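Local atomic coordinates of aminofutalosine deaminase (Helicobacter pylori, PDB entry 7LKK), a protein that catalyses the hydrolytic deamination of aminofutalosine in the menaquinone pathway, as a metal-dependent enzyme of the amidohydrolase family. Residues Ala21-Leu26 against Cys31-Asp36; Tyr37-Asp42 against Val46-Tyr51; Ala89-Gly94 against Leu104-Ala109; Gly98-Val103 against Lys236-Asn241. All coordinates share one frame; numbering follows the deposited sequence.

Interaction 1: Ala21-Leu26 against Cys31-Asp36; sequences ASLVFL and CEVLED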
loop_
_atom_site.group_PDB
_atom_site.type_symbol
_atom_site.label_atom_id
_atom_site.label_comp_id
_atom_site.label_asym_id
_atom_site.label_seq_id
_atom_site.Cartn_x
_atom_site.Cartn_y
_atom_site.Cartn_z
ATOM N N ALA A 21 -26.967 -9.498 4.399
ATOM C CA ALA A 21 -26.152 -9.162 3.241
ATOM C C ALA A 21 -25.805 -10.441 2.496
ATOM O O ALA A 21 -25.915 -11.546 3.035
ATOM C CB ALA A 21 -24.879 -8.405 3.646
ATOM N N SER A 22 -25.374 -10.273 1.241
ATOM C CA SER A 22 -25.004 -11.422 0.421
ATOM C C SER A 22 -23.865 -12.212 1.047
ATOM O O SER A 22 -23.787 -13.433 0.877
ATOM C CB SER A 22 -24.613 -10.963 -0.985
ATOM O OG SER A 22 -25.654 -10.216 -1.588
ATOM N N LEU A 23 -22.971 -11.533 1.760
ATOM C CA LEU A 23 -21.850 -12.165 2.438
ATOM C C LEU A 23 -21.779 -11.621 3.854
ATOM O O LEU A 23 -21.902 -10.409 4.061
ATOM C CB LEU A 23 -20.535 -11.904 1.696
ATOM C CG LEU A 23 -20.424 -12.510 0.295
ATOM C CD1 LEU A 23 -19.348 -11.797 -0.513
ATOM C CD2 LEU A 23 -20.134 -14.000 0.382
ATOM N N VAL A 24 -21.593 -12.513 4.821
ATOM C CA VAL A 24 -21.443 -12.146 6.224
ATOM C C VAL A 24 -20.146 -12.754 6.735
ATOM O O VAL A 24 -19.934 -13.965 6.613
ATOM C CB VAL A 24 -22.636 -12.620 7.075
ATOM C CG1 VAL A 24 -22.409 -12.281 8.542
ATOM C CG2 VAL A 24 -23.927 -11.997 6.573
ATOM N N PHE A 25 -19.279 -11.915 7.296
ATOM C CA PHE A 25 -18.034 -12.362 7.910
ATOM C C PHE A 25 -18.269 -12.458 9.413
ATOM O O PHE A 25 -18.456 -11.437 10.083
ATOM C CB PHE A 25 -16.884 -11.402 7.603
ATOM C CG PHE A 25 -16.539 -11.298 6.140
ATOM C CD1 PHE A 25 -17.028 -12.215 5.220
ATOM C CD2 PHE A 25 -15.712 -10.281 5.688
ATOM C CE1 PHE A 25 -16.705 -12.109 3.882
ATOM C CE2 PHE A 25 -15.385 -10.174 4.353
ATOM C CZ PHE A 25 -15.881 -11.088 3.448
ATOM N N LEU A 26 -18.264 -13.685 9.943
ATOM C CA LEU A 26 -18.485 -13.862 11.375
ATOM C C LEU A 26 -17.289 -13.398 12.193
ATOM O O LEU A 26 -17.458 -12.944 13.332
ATOM C CB LEU A 26 -18.788 -15.326 11.688
ATOM C CG LEU A 26 -20.124 -15.895 11.214
ATOM C CD1 LEU A 26 -20.408 -17.200 11.936
ATOM C CD2 LEU A 26 -21.248 -14.899 11.443
ATOM N N CYS A 31 -12.857 -17.813 10.972
ATOM C CA CYS A 31 -13.073 -16.828 9.910
ATOM C C CYS A 31 -14.170 -17.294 8.954
ATOM O O CYS A 31 -14.005 -17.308 7.733
ATOM C CB CYS A 31 -11.769 -16.527 9.167
ATOM S SG CYS A 31 -11.608 -14.818 8.643
ATOM N N GLU A 32 -15.308 -17.671 9.533
ATOM C CA GLU A 32 -16.420 -18.210 8.761
ATOM C C GLU A 32 -17.021 -17.156 7.841
ATOM O O GLU A 32 -17.199 -15.997 8.226
ATOM C CB GLU A 32 -17.493 -18.746 9.706
ATOM C CG GLU A 32 -18.137 -20.040 9.262
ATOM C CD GLU A 32 -18.946 -20.677 10.371
ATOM O OE1 GLU A 32 -18.425 -20.768 11.501
ATOM O OE2 GLU A 32 -20.101 -21.078 10.116
ATOM N N VAL A 33 -17.328 -17.566 6.611
ATOM C CA VAL A 33 -18.009 -16.722 5.637
ATOM C C VAL A 33 -19.337 -17.379 5.296
ATOM O O VAL A 33 -19.374 -18.557 4.920
ATOM C CB VAL A 33 -17.163 -16.508 4.369
ATOM C CG1 VAL A 33 -17.948 -15.703 3.344
ATOM C CG2 VAL A 33 -15.857 -15.805 4.715
ATOM N N LEU A 34 -20.421 -16.622 5.423
ATOM C CA LEU A 34 -21.764 -17.134 5.207
ATOM C C LEU A 34 -22.469 -16.305 4.144
ATOM O O LEU A 34 -22.280 -15.086 4.066
ATOM C CB LEU A 34 -22.570 -17.127 6.509
ATOM C CG LEU A 34 -22.008 -18.042 7.597
ATOM C CD1 LEU A 34 -22.679 -17.777 8.938
ATOM C CD2 LEU A 34 -22.164 -19.501 7.190
ATOM N N GLU A 35 -23.273 -16.973 3.325
ATOM C CA GLU A 35 -23.972 -16.333 2.220
ATOM C C GLU A 35 -25.433 -16.105 2.583
ATOM O O GLU A 35 -26.082 -16.977 3.167
ATOM C CB GLU A 35 -23.867 -17.178 0.948
ATOM C CG GLU A 35 -22.433 -17.411 0.489
ATOM C CD GLU A 35 -22.346 -18.221 -0.789
ATOM O OE1 GLU A 35 -23.175 -19.138 -0.973
ATOM O OE2 GLU A 35 -21.446 -17.941 -1.610
ATOM N N ASP A 36 -25.939 -14.922 2.227
ATOM C CA ASP A 36 -27.340 -14.551 2.436
ATOM C C ASP A 36 -27.765 -14.734 3.891
ATOM O O ASP A 36 -28.866 -15.205 4.184
ATOM C CB ASP A 36 -28.260 -15.336 1.501
ATOM C CG ASP A 36 -28.021 -15.011 0.040
ATOM O OD1 ASP A 36 -27.622 -13.867 -0.257
ATOM O OD2 ASP A 36 -28.235 -15.899 -0.810
HETATM O O HOH W 1 -27.328 -12.337 -2.611
#
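The Phe25 ring meets both methyls of Val33 obliquely: CD1 lies 3.8 Å from Val33 CG2, and CE1 leans on CG1. The two side chains run alongside each other and point the same way, because Phe25 and Val33 are a non-hydrogen-bonded pair on one face of the sheet; with Phe25 CG beside the backbone N (chi1 -63°), the CD1-CE1 side of the ring is brought to the valine. Leu23 joins this face through CD2, 4.1 Å from Val33 CG1. The Glu32 carboxylate carbon comes alongside Leu26 CD1, and the same methyl lies 3.8 Å from CD1 of Leu34, whose side chain shares a face with Val24. At the far end the Asp36 carboxylate accepts through OD1 from a water at 2.8 Å. That water also lies within hydrogen-bonding distance of Ser22 OG, which is bonded to Asn68 N as well.

Val24 and Leu34 form the hydrogen-bonded pair: Val24 N to Leu34 O is 2.8 Å and Leu34 N to Val24 O is 3.0 Å. By contrast, Asp36 N, bonded to Ser22 O, sits 59° out of the Ser22 carbonyl plane, where both strands turn a corner. Helix 401-408 covers the Leu23, Phe25 and Val33 face. The alternating pairs and the four-residue link between the segments are those of a beta hairpin, whose strand 23-25 also pairs in parallel with 69-80.

Interaction 2: Tyr37-Asp42 against Val46-Tyr51; sequences YGVVFD and VEIGDY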
loop_
_atom_site.group_PDB
_atom_site.type_symbol
_atom_site.label_atom_id
_atom_site.label_comp_id
_atom_site.label_asym_id
_atom_site.label_seq_id
_atom_site.Cartn_x
_atom_site.Cartn_y
_atom_site.Cartn_z
ATOM N N TYR A 37 -26.888 -14.357 4.814
ATOM C CA TYR A 37 -27.177 -14.474 6.235
ATOM C C TYR A 37 -27.592 -13.125 6.809
ATOM O O TYR A 37 -27.366 -12.068 6.213
ATOM C CB TYR A 37 -25.967 -15.023 6.997
ATOM C CG TYR A 37 -26.135 -16.456 7.448
ATOM C CD1 TYR A 37 -26.293 -17.480 6.523
ATOM C CD2 TYR A 37 -26.137 -16.787 8.796
ATOM C CE1 TYR A 37 -26.447 -18.791 6.926
ATOM C CE2 TYR A 37 -26.290 -18.099 9.210
ATOM C CZ TYR A 37 -26.446 -19.096 8.268
ATOM O OH TYR A 37 -26.598 -20.403 8.671
ATOM N N GLY A 38 -28.195 -13.177 7.998
ATOM C CA GLY A 38 -28.730 -11.992 8.628
ATOM C C GLY A 38 -28.482 -12.024 10.128
ATOM O O GLY A 38 -28.087 -13.047 10.688
ATOM N N VAL A 39 -28.707 -10.873 10.754
ATOM C CA VAL A 39 -28.457 -10.694 12.182
ATOM C C VAL A 39 -29.628 -9.939 12.795
ATOM O O VAL A 39 -30.028 -8.886 12.286
ATOM C CB VAL A 39 -27.141 -9.934 12.446
ATOM C CG1 VAL A 39 -26.985 -9.646 13.933
ATOM C CG2 VAL A 39 -25.947 -10.720 11.923
ATOM N N VAL A 40 -30.183 -10.478 13.878
ATOM C CA VAL A 40 -31.147 -9.768 14.710
ATOM C C VAL A 40 -30.385 -9.132 15.860
ATOM O O VAL A 40 -29.566 -9.794 16.512
ATOM C CB VAL A 40 -32.244 -10.709 15.238
ATOM C CG1 VAL A 40 -33.259 -9.928 16.062
ATOM C CG2 VAL A 40 -32.930 -11.423 14.093
ATOM N N PHE A 41 -30.641 -7.852 16.113
ATOM C CA PHE A 41 -29.893 -7.153 17.145
ATOM C C PHE A 41 -30.714 -6.007 17.712
ATOM O O PHE A 41 -31.494 -5.367 17.002
ATOM C CB PHE A 41 -28.558 -6.618 16.603
ATOM C CG PHE A 41 -28.706 -5.581 15.518
ATOM C CD1 PHE A 41 -28.935 -5.958 14.204
ATOM C CD2 PHE A 41 -28.600 -4.231 15.811
ATOM C CE1 PHE A 41 -29.067 -5.007 13.207
ATOM C CE2 PHE A 41 -28.728 -3.275 14.818
ATOM C CZ PHE A 41 -28.959 -3.664 13.514
ATOM N N ASP A 42 -30.534 -5.769 19.012
ATOM C CA ASP A 42 -30.931 -4.510 19.626
ATOM C C ASP A 42 -29.649 -3.752 19.946
ATOM O O ASP A 42 -28.953 -3.304 19.031
ATOM C CB ASP A 42 -31.784 -4.741 20.878
ATOM C CG ASP A 42 -31.341 -5.954 21.678
ATOM O OD1 ASP A 42 -30.120 -6.143 21.855
ATOM O OD2 ASP A 42 -32.217 -6.720 22.133
ATOM N N VAL A 46 -28.579 -10.578 18.900
ATOM C CA VAL A 46 -29.588 -11.451 19.490
ATOM C C VAL A 46 -29.618 -12.817 18.818
ATOM O O VAL A 46 -29.636 -13.847 19.492
ATOM C CB VAL A 46 -30.976 -10.771 19.440
ATOM C CG1 VAL A 46 -32.060 -11.750 19.842
ATOM C CG2 VAL A 46 -31.000 -9.548 20.345
ATOM N N GLU A 47 -29.609 -12.847 17.487
ATOM C CA GLU A 47 -29.730 -14.101 16.759
ATOM C C GLU A 47 -29.092 -13.959 15.385
ATOM O O GLU A 47 -29.144 -12.894 14.765
ATOM C CB GLU A 47 -31.198 -14.526 16.624
ATOM C CG GLU A 47 -31.395 -15.937 16.094
ATOM C CD GLU A 47 -32.834 -16.402 16.195
ATOM O OE1 GLU A 47 -33.534 -15.975 17.137
ATOM O OE2 GLU A 47 -33.263 -17.197 15.334
ATOM N N ILE A 48 -28.490 -15.052 14.917
ATOM C CA ILE A 48 -27.872 -15.129 13.599
ATOM C C ILE A 48 -28.513 -16.280 12.837
ATOM O O ILE A 48 -28.861 -17.309 13.427
ATOM C CB ILE A 48 -26.343 -15.321 13.698
ATOM C CG1 ILE A 48 -25.729 -14.255 14.606
ATOM C CG2 ILE A 48 -25.697 -15.274 12.319
ATOM C CD1 ILE A 48 -24.391 -14.651 15.187
ATOM N N GLY A 49 -28.675 -16.106 11.530
ATOM C CA GLY A 49 -29.246 -17.165 10.719
ATOM C C GLY A 49 -29.444 -16.700 9.295
ATOM O O GLY A 49 -29.130 -15.560 8.936
ATOM N N ASP A 50 -29.952 -17.621 8.476
ATOM C CA ASP A 50 -30.342 -17.280 7.113
ATOM C C ASP A 50 -31.320 -16.114 7.131
ATOM O O ASP A 50 -32.265 -16.094 7.924
ATOM C CB ASP A 50 -30.971 -18.494 6.427
ATOM C CG ASP A 50 -31.517 -18.167 5.053
ATOM O OD1 ASP A 50 -30.708 -17.985 4.118
ATOM O OD2 ASP A 50 -32.756 -18.087 4.910
ATOM N N TYR A 51 -31.082 -15.135 6.257
ATOM C CA TYR A 51 -31.846 -13.892 6.325
ATOM C C TYR A 51 -33.327 -14.134 6.064
ATOM O O TYR A 51 -34.186 -13.627 6.796
ATOM C CB TYR A 51 -31.291 -12.865 5.339
ATOM C CG TYR A 51 -32.121 -11.604 5.294
ATOM C CD1 TYR A 51 -32.008 -10.641 6.287
ATOM C CD2 TYR A 51 -33.026 -11.381 4.265
ATOM C CE1 TYR A 51 -32.771 -9.489 6.254
ATOM C CE2 TYR A 51 -33.791 -10.232 4.223
ATOM C CZ TYR A 51 -33.661 -9.291 5.219
ATOM O OH TYR A 51 -34.424 -8.148 5.175
#
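The Tyr37 ring lies over the Gly49-Asp50 peptide. Asp50 N sits 3.7 Å above the ring plane, over its centre, and Gly49 C is closer to the plane but displaced toward the rim. In the plane of the same ring, Ile48 CG2 approaches the edge, 3.9 Å from Tyr37 CD2. A first torsion of -107°, away from the staggered values, swings the ring across the partner strand although the CB bond points away from it. Tyr51 brings the edge of its ring to Gly38 CA, a close approach to bare backbone.

At the other end the Asp42 and Val46 side chains cross at about a right angle, with Val46 CG2 3.6 Å from Asp42 OD2, while Val46 CB and Val40 CG1 belong to side chains that cross obliquely.

The backbone explains why Val46 comes so near. Val40 O accepts two bonds from the same face of its carbonyl plane, 2.7 Å from Val46 N and 3.2 Å from Glu47 N, so both residues face Val40: a classic beta bulge. Val40 N returns a bond to Glu47 O at 2.8 Å, and the next hydrogen-bonded pair is Gly38-Gly49, with Gly38 N to Gly49 O at 2.7 Å.

The Glu47 carboxylate leads away from strand 37-41 to a salt bridge with Lys57 and a hydrogen bond with Tyr58, and Asp50 caps the first turn of helix 51-57 at Asn53 N. Strand 17-21 pairs with the other edge of 37-41, leaving 45-50 outermost, within this chain, in a four-stranded sheet, with Leu54 of helix 51-57 against Val40 and Glu47.

Interaction 3: Ala89-Gly94 against Leu104-Ala109; sequences ASFDYG and LNNGGA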
loop_
_atom_site.group_PDB
_atom_site.type_symbol
_atom_site.label_atom_id
_atom_site.label_comp_id
_atom_site.label_asym_id
_atom_site.label_seq_id
_atom_site.Cartn_x
_atom_site.Cartn_y
_atom_site.Cartn_z
ATOM N N ALA A 89 4.527 16.153 7.095
ATOM C CA ALA A 89 5.949 15.980 6.824
ATOM C C ALA A 89 6.811 16.629 7.903
ATOM O O ALA A 89 7.958 17.003 7.645
ATOM C CB ALA A 89 6.312 16.538 5.450
ATOM N N SER A 90 6.278 16.776 9.118
ATOM C CA SER A 90 7.059 17.375 10.195
ATOM C C SER A 90 8.160 16.450 10.700
ATOM O O SER A 90 9.144 16.934 11.270
ATOM C CB SER A 90 6.148 17.773 11.360
ATOM O OG SER A 90 5.199 18.748 10.962
ATOM N N PHE A 91 8.025 15.141 10.497
ATOM C CA PHE A 91 8.959 14.161 11.030
ATOM C C PHE A 91 9.680 13.447 9.894
ATOM O O PHE A 91 9.116 13.228 8.818
ATOM C CB PHE A 91 8.241 13.131 11.919
ATOM C CG PHE A 91 7.418 13.742 13.023
ATOM C CD1 PHE A 91 7.844 14.886 13.679
ATOM C CD2 PHE A 91 6.221 13.163 13.412
ATOM C CE1 PHE A 91 7.087 15.445 14.696
ATOM C CE2 PHE A 91 5.460 13.717 14.429
ATOM C CZ PHE A 91 5.895 14.860 15.070
ATOM N N ASP A 92 10.941 13.100 10.139
ATOM C CA ASP A 92 11.750 12.402 9.150
ATOM C C ASP A 92 11.410 10.916 9.119
ATOM O O ASP A 92 11.092 10.307 10.143
ATOM C CB ASP A 92 13.238 12.574 9.448
ATOM C CG ASP A 92 13.713 14.005 9.270
ATOM O OD1 ASP A 92 12.976 14.819 8.674
ATOM O OD2 ASP A 92 14.832 14.312 9.729
ATOM N N TYR A 93 11.486 10.334 7.926
ATOM C CA TYR A 93 11.281 8.908 7.729
ATOM C C TYR A 93 12.528 8.294 7.103
ATOM O O TYR A 93 13.405 8.998 6.595
ATOM C CB TYR A 93 10.052 8.636 6.848
ATOM C CG TYR A 93 8.751 9.097 7.468
ATOM C CD1 TYR A 93 8.448 8.807 8.792
ATOM C CD2 TYR A 93 7.831 9.831 6.732
ATOM C CE1 TYR A 93 7.262 9.229 9.367
ATOM C CE2 TYR A 93 6.641 10.257 7.295
ATOM C CZ TYR A 93 6.362 9.951 8.613
ATOM O OH TYR A 93 5.181 10.373 9.177
ATOM N N GLY A 94 12.603 6.968 7.154
ATOM C CA GLY A 94 13.735 6.230 6.627
ATOM C C GLY A 94 14.626 5.621 7.684
ATOM O O GLY A 94 15.469 4.776 7.351
ATOM N N LEU A 104 11.472 14.840 18.603
ATOM C CA LEU A 104 11.943 15.593 19.759
ATOM C C LEU A 104 12.340 17.012 19.368
ATOM O O LEU A 104 12.003 17.972 20.072
ATOM C CB LEU A 104 13.108 14.857 20.416
ATOM C CG LEU A 104 12.744 13.536 21.098
ATOM C CD1 LEU A 104 13.847 12.515 20.909
ATOM C CD2 LEU A 104 12.457 13.751 22.572
ATOM N N ASN A 105 13.053 17.165 18.247
ATOM C CA ASN A 105 13.434 18.494 17.779
ATOM C C ASN A 105 12.227 19.338 17.394
ATOM O O ASN A 105 12.328 20.570 17.371
ATOM C CB ASN A 105 14.390 18.378 16.588
ATOM C CG ASN A 105 15.756 17.857 16.988
ATOM O OD1 ASN A 105 16.151 17.949 18.150
ATOM N ND2 ASN A 105 16.489 17.308 16.024
ATOM N N ASN A 106 11.091 18.707 17.088
ATOM C CA ASN A 106 9.873 19.458 16.800
ATOM C C ASN A 106 9.387 20.229 18.020
ATOM O O ASN A 106 8.731 21.267 17.878
ATOM C CB ASN A 106 8.783 18.509 16.297
ATOM C CG ASN A 106 7.465 19.214 16.043
ATOM O OD1 ASN A 106 6.598 19.269 16.917
ATOM N ND2 ASN A 106 7.304 19.753 14.839
ATOM N N GLY A 107 9.693 19.740 19.221
ATOM C CA GLY A 107 9.376 20.466 20.440
ATOM C C GLY A 107 7.901 20.671 20.693
ATOM O O GLY A 107 7.517 21.691 21.277
ATOM N N GLY A 108 7.056 19.731 20.267
ATOM C CA GLY A 108 5.636 19.808 20.532
ATOM C C GLY A 108 4.866 20.795 19.681
ATOM O O GLY A 108 3.661 20.971 19.909
ATOM N N ALA A 109 5.517 21.451 18.717
ATOM C CA ALA A 109 4.828 22.438 17.890
ATOM C C ALA A 109 3.687 21.819 17.092
ATOM O O ALA A 109 2.658 22.471 16.878
ATOM C CB ALA A 109 5.823 23.116 16.948
#
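Phe91 and Asn106 form the close part of this small contact, which buries 97 Å² in all. Asn106 CB comes to the ring edge, in the ring plane, 3.9 Å from Phe91 CE1, and CG of the amide follows at 4.0 Å from the same atom. It is CB that meets the rim; the amide plane stands 86° from the ring, so the two do not overlap face to face. The Asn106 side chain is aimed there by its first torsion, CG lying anti to the backbone N (chi1 177°). Its OD1 serves another purpose, accepting a hydrogen bond from Ile110 N, which ties the amide to the chain that follows the helix.

The other side is looser. Ser90 offers just its CB, 4.2 Å from Asn106 ND2, and no hydrogen bond joins the two segments. Beyond Asn106 the chain leaves the helix in a type I' turn from Asn106 to Ala109. Gly107 and Gly108 both have positive phi, and Ala109 N to Asn106 O is a weak bond of 3.3 Å. Gly107 and Ala109 are exposed to solvent, whereas the Phe91 side chain is buried.

Phe91 also packs on Ser102 and Val103 of helix 96-106, on Ile110 and on Ser331, and its side chain lies about 7 Å from the bound inhibitor. Segment 89-94 reaches the second subunit too, where Gln400 of that chain bonds to Tyr93 O. The contact thus sets the loop after strand 69-80 beside the C-terminal end of helix 96-106, close to the dimer partner.

Interaction 4: Gly98-Val103 against Lys236-Asn241; sequences GWLGSV and KGWFEN. With MCF ((8R)-3-(5-S-methyl-5-thio-beta-D-ribofuranosyl)-3,6,7,8-tetrahydroimidazo[4,5-d][1,3]diazepin-8-ol), chain J.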
loop_
_atom_site.group_PDB
_atom_site.type_symbol
_atom_site.label_atom_id
_atom_site.label_comp_id
_atom_site.label_asym_id
_atom_site.label_seq_id
_atom_site.Cartn_x
_atom_site.Cartn_y
_atom_site.Cartn_z
ATOM N N GLY A 98 16.324 8.743 13.000
ATOM C CA GLY A 98 15.971 9.970 12.307
ATOM C C GLY A 98 14.570 10.445 12.641
ATOM O O GLY A 98 14.326 11.646 12.778
ATOM N N TRP A 99 13.626 9.510 12.763
ATOM C CA TRP A 99 12.258 9.883 13.108
ATOM C C TRP A 99 12.172 10.415 14.535
ATOM O O TRP A 99 11.634 11.503 14.770
ATOM C CB TRP A 99 11.328 8.684 12.920
ATOM C CG TRP A 99 9.915 8.951 13.332
ATOM C CD1 TRP A 99 8.940 9.537 12.582
ATOM C CD2 TRP A 99 9.317 8.641 14.597
ATOM N NE1 TRP A 99 7.770 9.611 13.299
ATOM C CE2 TRP A 99 7.975 9.069 14.540
ATOM C CE3 TRP A 99 9.786 8.047 15.773
ATOM C CZ2 TRP A 99 7.097 8.918 15.613
ATOM C CZ3 TRP A 99 8.912 7.898 16.835
ATOM C CH2 TRP A 99 7.584 8.334 16.749
ATOM N N LEU A 100 12.705 9.661 15.500
ATOM C CA LEU A 100 12.600 10.064 16.900
ATOM C C LEU A 100 13.309 11.389 17.152
ATOM O O LEU A 100 12.787 12.255 17.864
ATOM C CB LEU A 100 13.163 8.968 17.806
ATOM C CG LEU A 100 13.042 9.201 19.315
ATOM C CD1 LEU A 100 11.625 9.609 19.700
ATOM C CD2 LEU A 100 13.476 7.961 20.085
ATOM N N GLY A 101 14.503 11.560 16.582
ATOM C CA GLY A 101 15.197 12.829 16.705
ATOM C C GLY A 101 14.397 13.994 16.153
ATOM O O GLY A 101 14.409 15.090 16.720
ATOM N N SER A 102 13.694 13.777 15.038
ATOM C CA SER A 102 12.888 14.850 14.463
ATOM C C SER A 102 11.651 15.136 15.306
ATOM O O SER A 102 11.222 16.292 15.398
ATOM C CB SER A 102 12.492 14.511 13.023
ATOM O OG SER A 102 11.482 13.517 12.983
ATOM N N VAL A 103 11.065 14.106 15.922
ATOM C CA VAL A 103 9.919 14.323 16.801
ATOM C C VAL A 103 10.332 15.173 17.997
ATOM O O VAL A 103 9.646 16.132 18.371
ATOM C CB VAL A 103 9.320 12.977 17.249
ATOM C CG1 VAL A 103 8.275 13.191 18.337
ATOM C CG2 VAL A 103 8.716 12.237 16.061
ATOM N N LYS A 236 24.680 0.017 23.684
ATOM C CA LYS A 236 25.477 0.599 22.615
ATOM C C LYS A 236 24.561 1.101 21.507
ATOM O O LYS A 236 23.355 0.836 21.494
ATOM C CB LYS A 236 26.482 -0.413 22.049
ATOM C CG LYS A 236 27.534 -0.874 23.044
ATOM C CD LYS A 236 28.445 -1.927 22.433
ATOM C CE LYS A 236 29.766 -2.016 23.179
ATOM N NZ LYS A 236 30.931 -1.956 22.252
ATOM N N GLY A 237 25.152 1.835 20.576
ATOM C CA GLY A 237 24.430 2.349 19.437
ATOM C C GLY A 237 24.005 3.796 19.585
ATOM O O GLY A 237 24.561 4.579 20.361
ATOM N N TRP A 238 22.974 4.143 18.811
ATOM C CA TRP A 238 22.530 5.531 18.696
ATOM C C TRP A 238 22.090 6.106 20.040
ATOM O O TRP A 238 22.302 7.293 20.313
ATOM C CB TRP A 238 21.396 5.614 17.675
ATOM C CG TRP A 238 20.854 6.988 17.449
ATOM C CD1 TRP A 238 21.364 7.946 16.625
ATOM C CD2 TRP A 238 19.679 7.552 18.044
ATOM N NE1 TRP A 238 20.585 9.076 16.673
ATOM C CE2 TRP A 238 19.543 8.860 17.536
ATOM C CE3 TRP A 238 18.730 7.079 18.955
ATOM C CZ2 TRP A 238 18.498 9.701 17.911
ATOM C CZ3 TRP A 238 17.691 7.917 19.327
ATOM C CH2 TRP A 238 17.585 9.213 18.807
ATOM N N PHE A 239 21.479 5.284 20.893
ATOM C CA PHE A 239 20.951 5.773 22.165
ATOM C C PHE A 239 22.039 6.144 23.170
ATOM O O PHE A 239 21.698 6.582 24.277
ATOM C CB PHE A 239 20.016 4.730 22.777
ATOM C CG PHE A 239 18.613 4.782 22.246
ATOM C CD1 PHE A 239 17.716 5.730 22.709
ATOM C CD2 PHE A 239 18.190 3.881 21.282
ATOM C CE1 PHE A 239 16.424 5.780 22.220
ATOM C CE2 PHE A 239 16.901 3.925 20.787
ATOM C CZ PHE A 239 16.017 4.875 21.257
ATOM N N GLU A 240 23.318 5.972 22.826
ATOM C CA GLU A 240 24.400 6.349 23.736
ATOM C C GLU A 240 24.320 7.821 24.122
ATOM O O GLU A 240 24.535 8.178 25.286
ATOM C CB GLU A 240 25.754 6.053 23.093
ATOM C CG GLU A 240 26.192 4.605 23.159
ATOM C CD GLU A 240 27.420 4.341 22.308
ATOM O OE1 GLU A 240 28.137 5.312 21.986
ATOM O OE2 GLU A 240 27.668 3.166 21.960
ATOM N N ASN A 241 24.019 8.688 23.159
ATOM C CA ASN A 241 23.968 10.126 23.382
ATOM C C ASN A 241 22.547 10.661 23.457
ATOM O O ASN A 241 22.364 11.876 23.555
ATOM C CB ASN A 241 24.730 10.858 22.271
ATOM C CG ASN A 241 26.145 10.345 22.097
ATOM O OD1 ASN A 241 26.483 9.765 21.065
ATOM N ND2 ASN A 241 26.982 10.563 23.102
HETATM O O8 MCF J . 4.315 4.215 18.229
HETATM C C8 MCF J . 4.727 5.207 17.324
HETATM C C7 MCF J . 6.210 5.110 16.981
HETATM N N6 MCF J . 6.965 4.605 18.101
HETATM C C5 MCF J . 6.787 5.202 19.406
HETATM N N4 MCF J . 5.879 6.295 19.732
HETATM C C10 MCF J . 4.940 7.130 18.942
HETATM C C9 MCF J . 4.358 6.631 17.793
HETATM N N1 MCF J . 3.568 7.575 17.302
HETATM C C2 MCF J . 3.608 8.643 18.095
HETATM N N3 MCF J . 4.440 8.361 19.102
HETATM C C1S MCF J . 4.752 9.334 20.194
HETATM C C2S MCF J . 4.782 8.703 21.606
HETATM O O2S MCF J . 3.526 8.637 22.131
HETATM O O4S MCF J . 5.933 9.802 20.038
HETATM C C4S MCF J . 6.441 10.237 21.514
HETATM C C3S MCF J . 5.635 9.699 22.383
HETATM O O3S MCF J . 4.754 10.769 22.977
HETATM C C5S MCF J . 7.860 9.739 21.724
HETATM S S5S MCF J . 8.740 10.865 22.844
HETATM C C6S MCF J . 10.181 10.008 23.542
#
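Leu100 divides its two methyls between the protein and the inhibitor: CD2 meets the aromatic pair of 236-241, while CD1 lies 4.1 Å from C6S, the S-methyl carbon of the bound methylthio-coformycin. Helix 96-106, which carries it, belongs to the TIM-barrel amidohydrolase fold, and its next-door residue Trp99 is part of the ligand pocket. The CG atom of Leu100 stands anti to the backbone N (chi1 -176°), which sends the branch point out toward the facing loop. There CD2 is 4.2 Å from Phe239 CZ and 4.3 Å from Trp238 CZ3, oblique to both rings, and the leucine crosses Phe239 at about a right angle. At Gly101 no side chain intervenes, and the indole of Trp238 comes to the helix backbone.

The side-chain contacts are apolar and of modest extent, with no hydrogen bond between the segments. The loop side is itself aromatic: Trp238 CE3 lies 3.8 Å above the face of Phe239, over its centre, and Phe239 stacks on Tyr197 and meets Phe242 edge-to-face.

Trp99, the residue preceding Leu100, points to the inhibitor, its CH2 3.5 Å from MCF C7, with MCF N3 in the plane of the indole at its edge. One indole face is covered by Val103 CG2, 3.6 Å above the plane, and NE1 bonds to Ser331 O, which fixes the rotation of the ring. In the backbone of the same residue, Trp99 O takes two bonds, one from Val103 N and one from Ser102 OG at 2.7 Å.

How the interactions relate
From the N terminus, interaction 1 closes the short hairpin of strands 23-25 and 33-34; the chain turns a corner at Glu35-Asp36 and enters interaction 2, the next hairpin. The two are in series, with centres 11 Å apart, and are joined by probable backbone hydrogen bonds of Asp36 with Tyr51 and Ala21 with Tyr37. Interactions 3 and 4 lie on the opposite side of the chain's centre. Interaction 3 closes a loop around most of helix 96-106; interaction 4 starts within that loop and ends 133 residues later, so the two cross. They share the helix and meet at the hydrogen bond between Asp92 N and Ser102 OG, so the loop after strand 69-80, helix 96-106 and the loop before helix 242-247 are joined near the inhibitor.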